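Local coordinates for EF-P arginine 32 rhamnosyl-transferase (Pseudomonas putida KT2440, PDB 5NV8), which is a rhamnosyltransferase of the EarP family with a GT-B-type fold, modelled with 2'-deoxy-thymidine-beta-L-rhamnose in its pocket, at residues A[212-215]-A[216-220]; A[272-275]-A[276-280]; A[332-335]-A[336-340]; A[366-369]-A[370-373]; A[378-381]-A[382-386]. All blocks are in the same frame, centred on the assembly; numbering follows the deposited sequence.

Contact 1: residues A[212-215]-A[216-220]; sequences GNWL and DALAT
The amides of Asp216, Ala217, Leu218 and Ala219 reach back one turn to the carbonyls of Gly212, Asn213, Trp214 and Leu215, giving four alpha-helical hydrogen bonds; the one from Leu218 N to Trp214 O is 2.9 Å long and fairly straight at 161°. This is helix 211-220, the helical arm of a beta-alpha-beta unit that carries the chain from strand 199-203 to strand 225-230 in one of the two Rossmann-like halves of the GT-B fold. On its buried side, Trp214 has CG anti to the backbone N (chi1 -164°), which swings the indole forward along the helix flank, toward Leu218. Leu218 covers part of one ring face, its CG 4.3 Å from Trp214 CD1, while its CD2 comes to 4.0 Å from Trp214 NE1. Trp341 and Trp351 meet the same indole edge-to-face, and Leu215 turns instead to Leu227, Leu238 and Trp241. On the outer side, Asp216 folds its carboxylate back beside its own amide. Asp216 OD2 lies 3.1 Å from Gly212 O, but both are acceptors and no bond joins them; the partner of the carboxylate is Trp241 NE1, which bonds to OD1. Thr220, one turn on, gives Asp216 O two bonds, from N at 3.1 Å and from OG1 at 2.5 Å, a length that is probably underestimated.

Contact 2: residues A[272-275]-A[276-280]; sequences DRLL and WSCDF
With CG of Trp276 beside its backbone N (chi1 -55°) and CG of Asp272 turned likewise (chi1 -78°), the indole folds back over the preceding turn, its six-membered ring coming over Asp272 CB. Asp272 O lies over one face of the ring, 3.0 Å from Trp276 CG, and also accepts the Trp276 amide at 2.9 Å. Farther out, Asp272 CB makes a CH-pi contact with the six-membered ring, 4.1 Å from its centroid. A water closes the pair: it donates to Asp272 OD1 at 2.7 Å and accepts a weak bond from Trp276 NE1. The next residues end the helix. Ser277 OG bonds back to Arg273 O at 2.9 Å, while Leu274 O takes Ser277 N at 3.0 Å, from well above the carbonyl plane, and Cys278 N only weakly at 3.4 Å. Cys278 is the first residue to leave helical angles, and its SG packs near Leu274 CD1. Helix 268-277 thus leads through Cys278 and Asp279 into strand 280-284, which runs parallel to strand 199-203 in the Rossmann-like sheet. Trp276 packs on Leu169 and Arg173 of helix 169-177 and on Ala295 of helix 287-295, and Cys278 lies against Leu200 and Ser202 of strand 199-203.

Contact 3: residues A[332-335]-A[336-340]; sequences AALL and GLWRA
Leu334 CD1 presses onto one face of the Trp338 indole, 3.6 Å from the centroid of the five-membered ring and 29° off its normal, a close CH-pi contact. The methyl is nearest to the nitrogen side of the ring, 3.3 Å from Trp338 NE1 and 3.5 Å from Trp338 CD1. A second pair repeats the spacing on the next residues: Leu335 CD2 sits over one face of the Arg339 guanidinium, equally far from NH1 and NH2 of Arg339, at 3.7 Å, and offset toward the rim of the group. The arginine reaches it because its chain runs extended from CG to NE, passing over Leu335 O on the way, with Arg339 CG 3.3 Å from that oxygen. Both are i to i+4 pairs of helix 328-343, one of the C-terminal helices that flank the Rossmann-like sheet of this GT-B enzyme, and each has a backbone bond beneath it: Trp338 N bonds to Leu334 O at 3.1 Å and Arg339 N to Leu335 O at 3.0 Å. Farther out, the guanidinium is held by a salt bridge from NH2 to Glu316 OE1. Tyr322 meets both Leu334 and the indole, its ring inclined to that of Trp338, and Leu319 packs on the tryptophan from the same helix, 315-322. Met299, Leu300 and Trp301 of strand 299-302 also touch the indole, while Leu337 turns to Met347, Ala350 and Ala354 of helix 347-355.

Contact 4: residues A[366-369]-A[370-373]; sequences RLWG and ARQA
Trp368 covers two residues of the next turn with a single indole. From CB, a chi1 of 178° sends the ring out on the carbonyl side, toward that next turn. Along the pyrrole side, Trp368 CD1 lies 3.9 Å from Gln372 CG and Trp368 NE1 is closer still, 3.4 Å from the same carbon. NE1 has its hydrogen-bond partner in Gln293 OE1, so Gln372 CG meets it as an apolar neighbour over the ring face. That methylene stands 3.7 Å from the centroid of the five-membered ring, in a CH-pi contact. Helix 358-373 supplies the spacing: it is an alpha-helix near the C-terminal end of this GT-B-type chain, and the i to i+4 bond from Gln372 N to Trp368 O, 2.8 Å, sits directly beneath the pair. Past CE2, 3.6 Å from Gln372 CG, the glutamine amide lies over the rim of the benzo part near CZ2, on the same face as CG, with the two planes only 19° apart. On the other branch Trp368 CE3 and then CZ3 approach Arg371, and CZ3 comes to 3.7 Å from Arg371 NE. The arginine reaches there by a bend at chi3, its guanidinium plane turned 28° from the indole; NE, buried by this contact, has no hydrogen-bonding partner in the model. Tyr322 meets the indole edge-to-face, and Phe156 touches both Trp368 and Gln372.

Contact 5: residues A[378-381]-A[382-386]; sequences LATA and LVHFY
The imidazole of His384 carries Thr380 CG2 on one face, the methyl standing 3.7 Å from the ring centroid and only 15° off the normal, a CH-pi contact lying somewhat toward the CE1 side. Its nearest ring atom is His384 CE1, at 3.6 Å. The two side chains lie side by side and point the same way: Thr380 sends CG2 anti to its own nitrogen, beneath the ring, and OG1 back to a hydrogen bond with Asp377 OD1, just before the helix. The other flat group, Phe385, swings away from the first turn; Ala381 O reaches its CB at 3.4 Å and lies oblique to the ring. Leu378 and Leu382 make a looser pair, CG to CG 4.4 Å. Beneath these groups the alpha-helical bonding is uneven. His384 N to Thr380 O is nearly straight (169°) at 3.0 Å, and Leu382 N bonds to Leu378 O at 2.8 Å, but Leu382 N also leans weakly on Ala379 O, and Val383 N divides between weak bonds to Ala379 O and Thr380 O. In GT-B enzymes the last helix commonly crosses back to the N-terminal half, and helix 378-387 is consistent with that: Ala379 packs on Leu37, Gln40 and Leu41 of helix 30-43, Leu382 joins it on Leu37, and Val383 touches His45 just beyond, while His384 and Phe385 stay on the exposed side.

Contacts 1, 2 and 3 form a packed chain through Phe280 of contact 2: its CE2 lies 3.8 Å from Trp214 CH2 of contact 1, and its CZ 4.3 Å from Leu337 CD2 of contact 3. Trp351 also bridges contacts 1 and 2. Contacts 3 and 4 do not touch, their nearest atoms about 8 Å apart, but Tyr322 bridges them. Contact 5, on the following helix, stands about 9 Å from contact 4 at the nearest atoms, and contacts 1 and 5 lie about 45 Å apart between centres. Bound 2'-deoxy-thymidine-beta-L-rhamnose is about 6 Å from the Leu274 side chain and about 13 Å from those of Trp338 and Leu378.

Contact 1: residues A[212-215]-A[216-220]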
loop_
_atom_site.group_PDB
_atom_site.type_symbol
_atom_site.label_atom_id
_atom_site.label_comp_id
_atom_site.label_asym_id
_atom_site.label_seq_id
_atom_site.Cartn_x
_atom_site.Cartn_y
_atom_site.Cartn_z
ATOM N N GLY A 212 19.193 6.791 -4.487
ATOM C CA GLY A 212 20.460 7.251 -3.940
ATOM C C GLY A 212 20.382 8.651 -3.360
ATOM O O GLY A 212 20.960 8.927 -2.305
ATOM N N ASN A 213 19.670 9.553 -4.039
ATOM C CA ASN A 213 19.553 10.921 -3.542
ATOM C C ASN A 213 18.741 10.974 -2.252
ATOM O O ASN A 213 19.032 11.785 -1.364
ATOM C CB ASN A 213 18.928 11.820 -4.609
ATOM C CG ASN A 213 19.854 12.056 -5.792
ATOM O OD1 ASN A 213 21.074 11.925 -5.679
ATOM N ND2 ASN A 213 19.274 12.410 -6.934
ATOM N N TRP A 214 17.725 10.118 -2.127
ATOM C CA TRP A 214 16.917 10.101 -0.910
ATOM C C TRP A 214 17.712 9.557 0.270
ATOM O O TRP A 214 17.700 10.139 1.360
ATOM C CB TRP A 214 15.651 9.272 -1.129
ATOM C CG TRP A 214 14.598 9.513 -0.094
ATOM C CD1 TRP A 214 14.489 10.597 0.725
ATOM C CD2 TRP A 214 13.505 8.649 0.236
ATOM N NE1 TRP A 214 13.395 10.465 1.543
ATOM C CE2 TRP A 214 12.772 9.276 1.262
ATOM C CE3 TRP A 214 13.072 7.408 -0.238
ATOM C CZ2 TRP A 214 11.632 8.706 1.823
ATOM C CZ3 TRP A 214 11.939 6.842 0.320
ATOM C CH2 TRP A 214 11.233 7.491 1.340
ATOM N N LEU A 215 18.404 8.432 0.071
ATOM C CA LEU A 215 19.201 7.858 1.150
ATOM C C LEU A 215 20.353 8.772 1.545
ATOM O O LEU A 215 20.780 8.760 2.706
ATOM C CB LEU A 215 19.728 6.483 0.744
ATOM C CG LEU A 215 18.708 5.465 0.230
ATOM C CD1 LEU A 215 19.400 4.145 -0.085
ATOM C CD2 LEU A 215 17.577 5.262 1.224
ATOM N N ASP A 216 20.873 9.566 0.605
ATOM C CA ASP A 216 21.866 10.573 0.965
ATOM C C ASP A 216 21.247 11.657 1.840
ATOM O O ASP A 216 21.903 12.178 2.751
ATOM C CB ASP A 216 22.480 11.188 -0.293
ATOM C CG ASP A 216 23.410 10.232 -1.016
ATOM O OD1 ASP A 216 23.907 9.281 -0.378
ATOM O OD2 ASP A 216 23.652 10.438 -2.226
ATOM N N ALA A 217 19.986 12.006 1.580
ATOM C CA ALA A 217 19.307 13.001 2.405
ATOM C C ALA A 217 19.063 12.477 3.815
ATOM O O ALA A 217 19.293 13.192 4.796
ATOM C CB ALA A 217 17.991 13.415 1.746
ATOM N N LEU A 218 18.601 11.228 3.934
ATOM C CA LEU A 218 18.355 10.649 5.252
ATOM C C LEU A 218 19.651 10.482 6.035
ATOM O O LEU A 218 19.701 10.775 7.237
ATOM C CB LEU A 218 17.643 9.303 5.107
ATOM C CG LEU A 218 16.300 9.296 4.366
ATOM C CD1 LEU A 218 15.681 7.902 4.356
ATOM C CD2 LEU A 218 15.341 10.301 4.988
ATOM N N ALA A 219 20.714 10.021 5.370
ATOM C CA ALA A 219 21.979 9.791 6.059
ATOM C C ALA A 219 22.604 11.089 6.551
ATOM O O ALA A 219 23.315 11.085 7.562
ATOM C CB ALA A 219 22.951 9.051 5.141
ATOM N N THR A 220 22.353 12.199 5.862
ATOM C CA THR A 220 22.954 13.482 6.208
ATOM C C THR A 220 22.079 14.323 7.128
ATOM O O THR A 220 22.501 15.410 7.534
ATOM C CB THR A 220 23.277 14.280 4.937
ATOM O OG1 THR A 220 22.134 14.304 4.074
ATOM C CG2 THR A 220 24.448 13.653 4.195
#

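Contact 2: residues A[272-275]-A[276-280]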
loop_
_atom_site.group_PDB
_atom_site.type_symbol
_atom_site.label_atom_id
_atom_site.label_comp_id
_atom_site.label_asym_id
_atom_site.label_seq_id
_atom_site.Cartn_x
_atom_site.Cartn_y
_atom_site.Cartn_z
ATOM N N ASP A 272 0.198 -4.860 7.052
ATOM C CA ASP A 272 -0.621 -3.790 7.614
ATOM C C ASP A 272 -0.037 -3.294 8.931
ATOM O O ASP A 272 0.026 -2.083 9.175
ATOM C CB ASP A 272 -2.059 -4.272 7.821
ATOM C CG ASP A 272 -2.858 -4.311 6.531
ATOM O OD1 ASP A 272 -2.659 -3.425 5.670
ATOM O OD2 ASP A 272 -3.692 -5.229 6.382
ATOM N N ARG A 273 0.390 -4.220 9.794
ATOM C CA ARG A 273 1.024 -3.830 11.049
ATOM C C ARG A 273 2.293 -3.027 10.792
ATOM O O ARG A 273 2.605 -2.089 11.536
ATOM C CB ARG A 273 1.331 -5.071 11.891
ATOM C CG ARG A 273 0.198 -6.095 11.956
ATOM C CD ARG A 273 0.112 -6.759 13.327
ATOM N NE ARG A 273 0.932 -7.969 13.411
ATOM C CZ ARG A 273 1.297 -8.550 14.551
ATOM N NH1 ARG A 273 0.917 -8.035 15.712
ATOM N NH2 ARG A 273 2.044 -9.646 14.531
ATOM N N LEU A 274 3.032 -3.376 9.737
ATOM C CA LEU A 274 4.197 -2.586 9.349
ATOM C C LEU A 274 3.797 -1.158 9.000
ATOM O O LEU A 274 4.375 -0.196 9.519
ATOM C CB LEU A 274 4.910 -3.248 8.169
ATOM C CG LEU A 274 6.296 -2.697 7.819
ATOM C CD1 LEU A 274 7.202 -2.695 9.041
ATOM C CD2 LEU A 274 6.922 -3.493 6.690
ATOM N N LEU A 275 2.800 -1.002 8.123
ATOM C CA LEU A 275 2.360 0.333 7.726
ATOM C C LEU A 275 1.886 1.141 8.929
ATOM O O LEU A 275 2.220 2.324 9.062
ATOM C CB LEU A 275 1.247 0.233 6.682
ATOM C CG LEU A 275 1.593 -0.407 5.335
ATOM C CD1 LEU A 275 0.347 -0.526 4.468
ATOM C CD2 LEU A 275 2.677 0.386 4.614
ATOM N N TRP A 276 1.112 0.515 9.821
ATOM C CA TRP A 276 0.615 1.206 11.006
ATOM C C TRP A 276 1.734 1.611 11.958
ATOM O O TRP A 276 1.534 2.513 12.778
ATOM C CB TRP A 276 -0.394 0.323 11.748
ATOM C CG TRP A 276 -1.534 -0.163 10.901
ATOM C CD1 TRP A 276 -1.946 0.350 9.703
ATOM C CD2 TRP A 276 -2.411 -1.264 11.186
ATOM N NE1 TRP A 276 -3.023 -0.359 9.228
ATOM C CE2 TRP A 276 -3.326 -1.356 10.118
ATOM C CE3 TRP A 276 -2.510 -2.178 12.241
ATOM C CZ2 TRP A 276 -4.329 -2.323 10.075
ATOM C CZ3 TRP A 276 -3.506 -3.138 12.196
ATOM C CH2 TRP A 276 -4.403 -3.203 11.121
ATOM N N SER A 277 2.904 0.975 11.866
ATOM C CA SER A 277 3.976 1.191 12.830
ATOM C C SER A 277 4.904 2.341 12.457
ATOM O O SER A 277 5.485 2.965 13.353
ATOM C CB SER A 277 4.791 -0.094 12.992
ATOM O OG SER A 277 4.092 -1.037 13.792
ATOM N N CYS A 278 5.047 2.641 11.172
ATOM C CA CYS A 278 6.012 3.616 10.688
ATOM C C CYS A 278 5.378 5.001 10.563
ATOM O O CYS A 278 4.164 5.147 10.407
ATOM C CB CYS A 278 6.571 3.178 9.331
ATOM S SG CYS A 278 7.205 1.504 9.269
ATOM N N ASP A 279 6.228 6.028 10.617
ATOM C CA ASP A 279 5.772 7.404 10.475
ATOM C C ASP A 279 5.681 7.853 9.022
ATOM O O ASP A 279 5.116 8.920 8.753
ATOM C CB ASP A 279 6.697 8.347 11.251
ATOM C CG ASP A 279 6.916 7.894 12.681
ATOM O OD1 ASP A 279 5.921 7.778 13.429
ATOM O OD2 ASP A 279 8.081 7.637 13.050
ATOM N N PHE A 280 6.217 7.068 8.088
ATOM C CA PHE A 280 6.145 7.373 6.664
ATOM C C PHE A 280 6.235 6.067 5.890
ATOM O O PHE A 280 7.144 5.267 6.131
ATOM C CB PHE A 280 7.267 8.328 6.242
ATOM C CG PHE A 280 7.139 8.829 4.831
ATOM C CD1 PHE A 280 6.194 9.791 4.508
ATOM C CD2 PHE A 280 7.968 8.346 3.830
ATOM C CE1 PHE A 280 6.074 10.258 3.210
ATOM C CE2 PHE A 280 7.853 8.809 2.531
ATOM C CZ PHE A 280 6.904 9.766 2.221
HETATM O O HOH W 1 -2.965 -0.814 6.056
#

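Contact 3: residues A[332-335]-A[336-340]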
loop_
_atom_site.group_PDB
_atom_site.type_symbol
_atom_site.label_atom_id
_atom_site.label_comp_id
_atom_site.label_asym_id
_atom_site.label_seq_id
_atom_site.Cartn_x
_atom_site.Cartn_y
_atom_site.Cartn_z
ATOM N N ALA A 332 2.529 22.616 -2.159
ATOM C CA ALA A 332 3.703 22.611 -3.027
ATOM C C ALA A 332 4.704 21.544 -2.604
ATOM O O ALA A 332 5.352 20.921 -3.453
ATOM C CB ALA A 332 4.363 23.989 -3.027
ATOM N N ALA A 333 4.845 21.319 -1.295
ATOM C CA ALA A 333 5.813 20.338 -0.819
ATOM C C ALA A 333 5.354 18.913 -1.095
ATOM O O ALA A 333 6.189 18.018 -1.270
ATOM C CB ALA A 333 6.068 20.538 0.675
ATOM N N LEU A 334 4.044 18.679 -1.138
ATOM C CA LEU A 334 3.539 17.347 -1.449
ATOM C C LEU A 334 3.617 17.049 -2.942
ATOM O O LEU A 334 3.893 15.907 -3.329
ATOM C CB LEU A 334 2.104 17.207 -0.936
ATOM C CG LEU A 334 1.185 16.158 -1.566
ATOM C CD1 LEU A 334 1.575 14.764 -1.110
ATOM C CD2 LEU A 334 -0.261 16.452 -1.210
ATOM N N LEU A 335 3.398 18.058 -3.790
ATOM C CA LEU A 335 3.564 17.866 -5.229
ATOM C C LEU A 335 5.021 17.593 -5.583
ATOM O O LEU A 335 5.317 16.689 -6.374
ATOM C CB LEU A 335 3.056 19.093 -5.985
ATOM C CG LEU A 335 1.611 19.091 -6.481
ATOM C CD1 LEU A 335 0.633 19.010 -5.318
ATOM C CD2 LEU A 335 1.346 20.329 -7.324
ATOM N N GLY A 336 5.944 18.368 -5.010
ATOM C CA GLY A 336 7.352 18.148 -5.283
ATOM C C GLY A 336 7.864 16.823 -4.754
ATOM O O GLY A 336 8.805 16.254 -5.311
ATOM N N LEU A 337 7.250 16.314 -3.685
ATOM C CA LEU A 337 7.674 15.038 -3.119
ATOM C C LEU A 337 7.264 13.876 -4.013
ATOM O O LEU A 337 8.075 12.997 -4.319
ATOM C CB LEU A 337 7.086 14.857 -1.716
ATOM C CG LEU A 337 7.621 13.661 -0.915
ATOM C CD1 LEU A 337 9.144 13.539 -0.996
ATOM C CD2 LEU A 337 7.140 13.701 0.533
ATOM N N TRP A 338 6.002 13.852 -4.433
ATOM C CA TRP A 338 5.472 12.702 -5.155
ATOM C C TRP A 338 5.909 12.697 -6.616
ATOM O O TRP A 338 6.177 11.630 -7.180
ATOM C CB TRP A 338 3.947 12.685 -5.039
ATOM C CG TRP A 338 3.462 12.205 -3.708
ATOM C CD1 TRP A 338 3.909 12.598 -2.480
ATOM C CD2 TRP A 338 2.427 11.245 -3.471
ATOM N NE1 TRP A 338 3.217 11.936 -1.491
ATOM C CE2 TRP A 338 2.300 11.102 -2.075
ATOM C CE3 TRP A 338 1.596 10.493 -4.305
ATOM C CZ2 TRP A 338 1.377 10.236 -1.494
ATOM C CZ3 TRP A 338 0.682 9.635 -3.727
ATOM C CH2 TRP A 338 0.579 9.513 -2.335
ATOM N N ARG A 339 5.980 13.872 -7.247
ATOM C CA ARG A 339 6.451 13.934 -8.628
ATOM C C ARG A 339 7.916 13.527 -8.725
ATOM O O ARG A 339 8.316 12.860 -9.686
ATOM C CB ARG A 339 6.251 15.340 -9.190
ATOM C CG ARG A 339 4.803 15.703 -9.467
ATOM C CD ARG A 339 4.658 17.187 -9.759
ATOM N NE ARG A 339 3.311 17.529 -10.203
ATOM C CZ ARG A 339 2.869 18.771 -10.364
ATOM N NH1 ARG A 339 3.673 19.798 -10.117
ATOM N NH2 ARG A 339 1.627 18.988 -10.773
ATOM N N ALA A 340 8.726 13.912 -7.735
ATOM C CA ALA A 340 10.152 13.602 -7.768
ATOM C C ALA A 340 10.399 12.098 -7.726
ATOM O O ALA A 340 11.270 11.585 -8.439
ATOM C CB ALA A 340 10.858 14.296 -6.607
#

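Contact 4: residues A[366-369]-A[370-373]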
loop_
_atom_site.group_PDB
_atom_site.type_symbol
_atom_site.label_atom_id
_atom_site.label_comp_id
_atom_site.label_asym_id
_atom_site.label_seq_id
_atom_site.Cartn_x
_atom_site.Cartn_y
_atom_site.Cartn_z
ATOM N N ARG A 366 -4.389 11.559 7.841
ATOM C CA ARG A 366 -5.499 11.038 8.634
ATOM C C ARG A 366 -6.839 11.435 8.031
ATOM O O ARG A 366 -7.760 10.612 7.947
ATOM C CB ARG A 366 -5.406 11.542 10.076
ATOM C CG ARG A 366 -4.122 11.175 10.795
ATOM C CD ARG A 366 -4.111 9.704 11.170
ATOM N NE ARG A 366 -5.278 9.335 11.963
ATOM C CZ ARG A 366 -5.380 8.208 12.658
ATOM N NH1 ARG A 366 -4.383 7.336 12.658
ATOM N NH2 ARG A 366 -6.481 7.954 13.354
ATOM N N LEU A 367 -6.966 12.694 7.605
ATOM C CA LEU A 367 -8.239 13.177 7.081
ATOM C C LEU A 367 -8.607 12.502 5.766
ATOM O O LEU A 367 -9.795 12.317 5.480
ATOM C CB LEU A 367 -8.185 14.695 6.910
ATOM C CG LEU A 367 -8.176 15.500 8.211
ATOM C CD1 LEU A 367 -7.466 16.836 8.029
ATOM C CD2 LEU A 367 -9.593 15.706 8.717
ATOM N N TRP A 368 -7.615 12.129 4.953
ATOM C CA TRP A 368 -7.919 11.450 3.697
ATOM C C TRP A 368 -8.464 10.049 3.942
ATOM O O TRP A 368 -9.418 9.624 3.280
ATOM C CB TRP A 368 -6.676 11.388 2.809
ATOM C CG TRP A 368 -6.928 10.664 1.521
ATOM C CD1 TRP A 368 -6.663 9.353 1.250
ATOM C CD2 TRP A 368 -7.511 11.210 0.332
ATOM N NE1 TRP A 368 -7.042 9.049 -0.037
ATOM C CE2 TRP A 368 -7.565 10.172 -0.622
ATOM C CE3 TRP A 368 -7.990 12.476 -0.020
ATOM C CZ2 TRP A 368 -8.076 10.364 -1.905
ATOM C CZ3 TRP A 368 -8.498 12.663 -1.295
ATOM C CH2 TRP A 368 -8.535 11.613 -2.221
ATOM N N GLY A 369 -7.866 9.313 4.881
ATOM C CA GLY A 369 -8.360 7.980 5.183
ATOM C C GLY A 369 -9.775 7.992 5.728
ATOM O O GLY A 369 -10.603 7.158 5.351
ATOM N N ALA A 370 -10.074 8.945 6.615
ATOM C CA ALA A 370 -11.420 9.044 7.170
ATOM C C ALA A 370 -12.430 9.448 6.104
ATOM O O ALA A 370 -13.553 8.930 6.076
ATOM C CB ALA A 370 -11.439 10.039 8.330
ATOM N N ARG A 371 -12.051 10.377 5.224
ATOM C CA ARG A 371 -12.937 10.768 4.132
ATOM C C ARG A 371 -13.165 9.613 3.166
ATOM O O ARG A 371 -14.297 9.377 2.725
ATOM C CB ARG A 371 -12.356 11.977 3.398
ATOM C CG ARG A 371 -12.998 12.267 2.050
ATOM C CD ARG A 371 -12.159 13.246 1.242
ATOM N NE ARG A 371 -12.033 12.837 -0.154
ATOM C CZ ARG A 371 -12.714 13.384 -1.156
ATOM N NH1 ARG A 371 -13.570 14.369 -0.919
ATOM N NH2 ARG A 371 -12.538 12.948 -2.396
ATOM N N GLN A 372 -12.103 8.878 2.828
ATOM C CA GLN A 372 -12.240 7.773 1.887
ATOM C C GLN A 372 -13.101 6.657 2.464
ATOM O O GLN A 372 -13.927 6.072 1.751
ATOM C CB GLN A 372 -10.861 7.243 1.498
ATOM C CG GLN A 372 -10.208 7.986 0.336
ATOM C CD GLN A 372 -11.203 8.414 -0.730
ATOM O OE1 GLN A 372 -11.636 7.605 -1.550
ATOM N NE2 GLN A 372 -11.561 9.693 -0.729
ATOM N N ALA A 373 -12.938 6.354 3.753
ATOM C CA ALA A 373 -13.680 5.257 4.363
ATOM C C ALA A 373 -15.159 5.566 4.548
ATOM O O ALA A 373 -15.928 4.649 4.852
ATOM C CB ALA A 373 -13.063 4.890 5.712
#

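Contact 5: residues A[378-381]-A[382-386]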
loop_
_atom_site.group_PDB
_atom_site.type_symbol
_atom_site.label_atom_id
_atom_site.label_comp_id
_atom_site.label_asym_id
_atom_site.label_seq_id
_atom_site.Cartn_x
_atom_site.Cartn_y
_atom_site.Cartn_z
ATOM N N LEU A 378 -15.484 -1.791 -1.639
ATOM C CA LEU A 378 -15.662 -2.414 -2.945
ATOM C C LEU A 378 -16.422 -3.732 -2.843
ATOM O O LEU A 378 -17.274 -4.027 -3.690
ATOM C CB LEU A 378 -14.304 -2.631 -3.609
ATOM C CG LEU A 378 -14.369 -3.093 -5.065
ATOM C CD1 LEU A 378 -14.803 -1.940 -5.971
ATOM C CD2 LEU A 378 -13.036 -3.670 -5.500
ATOM N N ALA A 379 -16.123 -4.541 -1.821
ATOM C CA ALA A 379 -16.815 -5.820 -1.670
ATOM C C ALA A 379 -18.316 -5.618 -1.501
ATOM O O ALA A 379 -19.120 -6.343 -2.099
ATOM C CB ALA A 379 -16.236 -6.597 -0.488
ATOM N N THR A 380 -18.712 -4.628 -0.696
ATOM C CA THR A 380 -20.127 -4.289 -0.590
ATOM C C THR A 380 -20.661 -3.763 -1.918
ATOM O O THR A 380 -21.798 -4.064 -2.304
ATOM C CB THR A 380 -20.337 -3.258 0.521
ATOM O OG1 THR A 380 -19.858 -3.788 1.764
ATOM C CG2 THR A 380 -21.814 -2.897 0.658
ATOM N N ALA A 381 -19.846 -2.985 -2.638
ATOM C CA ALA A 381 -20.274 -2.458 -3.930
ATOM C C ALA A 381 -20.479 -3.569 -4.950
ATOM O O ALA A 381 -21.311 -3.436 -5.854
ATOM C CB ALA A 381 -19.257 -1.440 -4.448
ATOM N N LEU A 382 -19.744 -4.672 -4.822
ATOM C CA LEU A 382 -19.950 -5.794 -5.728
ATOM C C LEU A 382 -21.157 -6.636 -5.334
ATOM O O LEU A 382 -21.782 -7.252 -6.202
ATOM C CB LEU A 382 -18.691 -6.661 -5.780
ATOM C CG LEU A 382 -17.445 -5.989 -6.362
ATOM C CD1 LEU A 382 -16.253 -6.933 -6.327
ATOM C CD2 LEU A 382 -17.707 -5.516 -7.783
ATOM N N VAL A 383 -21.510 -6.659 -4.049
ATOM C CA VAL A 383 -22.575 -7.545 -3.585
ATOM C C VAL A 383 -23.945 -6.898 -3.765
ATOM O O VAL A 383 -24.864 -7.511 -4.321
ATOM C CB VAL A 383 -22.327 -7.953 -2.120
ATOM C CG1 VAL A 383 -23.630 -8.338 -1.444
ATOM C CG2 VAL A 383 -21.331 -9.101 -2.056
ATOM N N HIS A 384 -24.107 -5.657 -3.295
ATOM C CA HIS A 384 -25.396 -4.984 -3.426
ATOM C C HIS A 384 -25.793 -4.818 -4.886
ATOM O O HIS A 384 -26.987 -4.825 -5.209
ATOM C CB HIS A 384 -25.360 -3.622 -2.728
ATOM C CG HIS A 384 -25.361 -3.705 -1.234
ATOM N ND1 HIS A 384 -25.405 -2.587 -0.428
ATOM C CD2 HIS A 384 -25.321 -4.769 -0.396
ATOM C CE1 HIS A 384 -25.393 -2.959 0.840
ATOM N NE2 HIS A 384 -25.342 -4.278 0.886
ATOM N N PHE A 385 -24.811 -4.669 -5.779
ATOM C CA PHE A 385 -25.108 -4.596 -7.205
ATOM C C PHE A 385 -25.698 -5.906 -7.711
ATOM O O PHE A 385 -26.659 -5.903 -8.488
ATOM C CB PHE A 385 -23.841 -4.243 -7.985
ATOM C CG PHE A 385 -24.081 -3.335 -9.158
ATOM C CD1 PHE A 385 -24.487 -2.025 -8.967
ATOM C CD2 PHE A 385 -23.898 -3.793 -10.452
ATOM C CE1 PHE A 385 -24.707 -1.188 -10.046
ATOM C CE2 PHE A 385 -24.117 -2.961 -11.536
ATOM C CZ PHE A 385 -24.521 -1.657 -11.333
ATOM N N TYR A 386 -25.137 -7.037 -7.277
ATOM C CA TYR A 386 -25.650 -8.330 -7.713
ATOM C C TYR A 386 -27.009 -8.632 -7.094
ATOM O O TYR A 386 -27.851 -9.268 -7.736
ATOM C CB TYR A 386 -24.642 -9.431 -7.374
ATOM C CG TYR A 386 -25.264 -10.770 -7.045
ATOM C CD1 TYR A 386 -25.803 -11.572 -8.044
ATOM C CD2 TYR A 386 -25.305 -11.234 -5.737
ATOM C CE1 TYR A 386 -26.373 -12.794 -7.748
ATOM C CE2 TYR A 386 -25.872 -12.457 -5.432
ATOM C CZ TYR A 386 -26.405 -13.232 -6.441
ATOM O OH TYR A 386 -26.970 -14.452 -6.145
#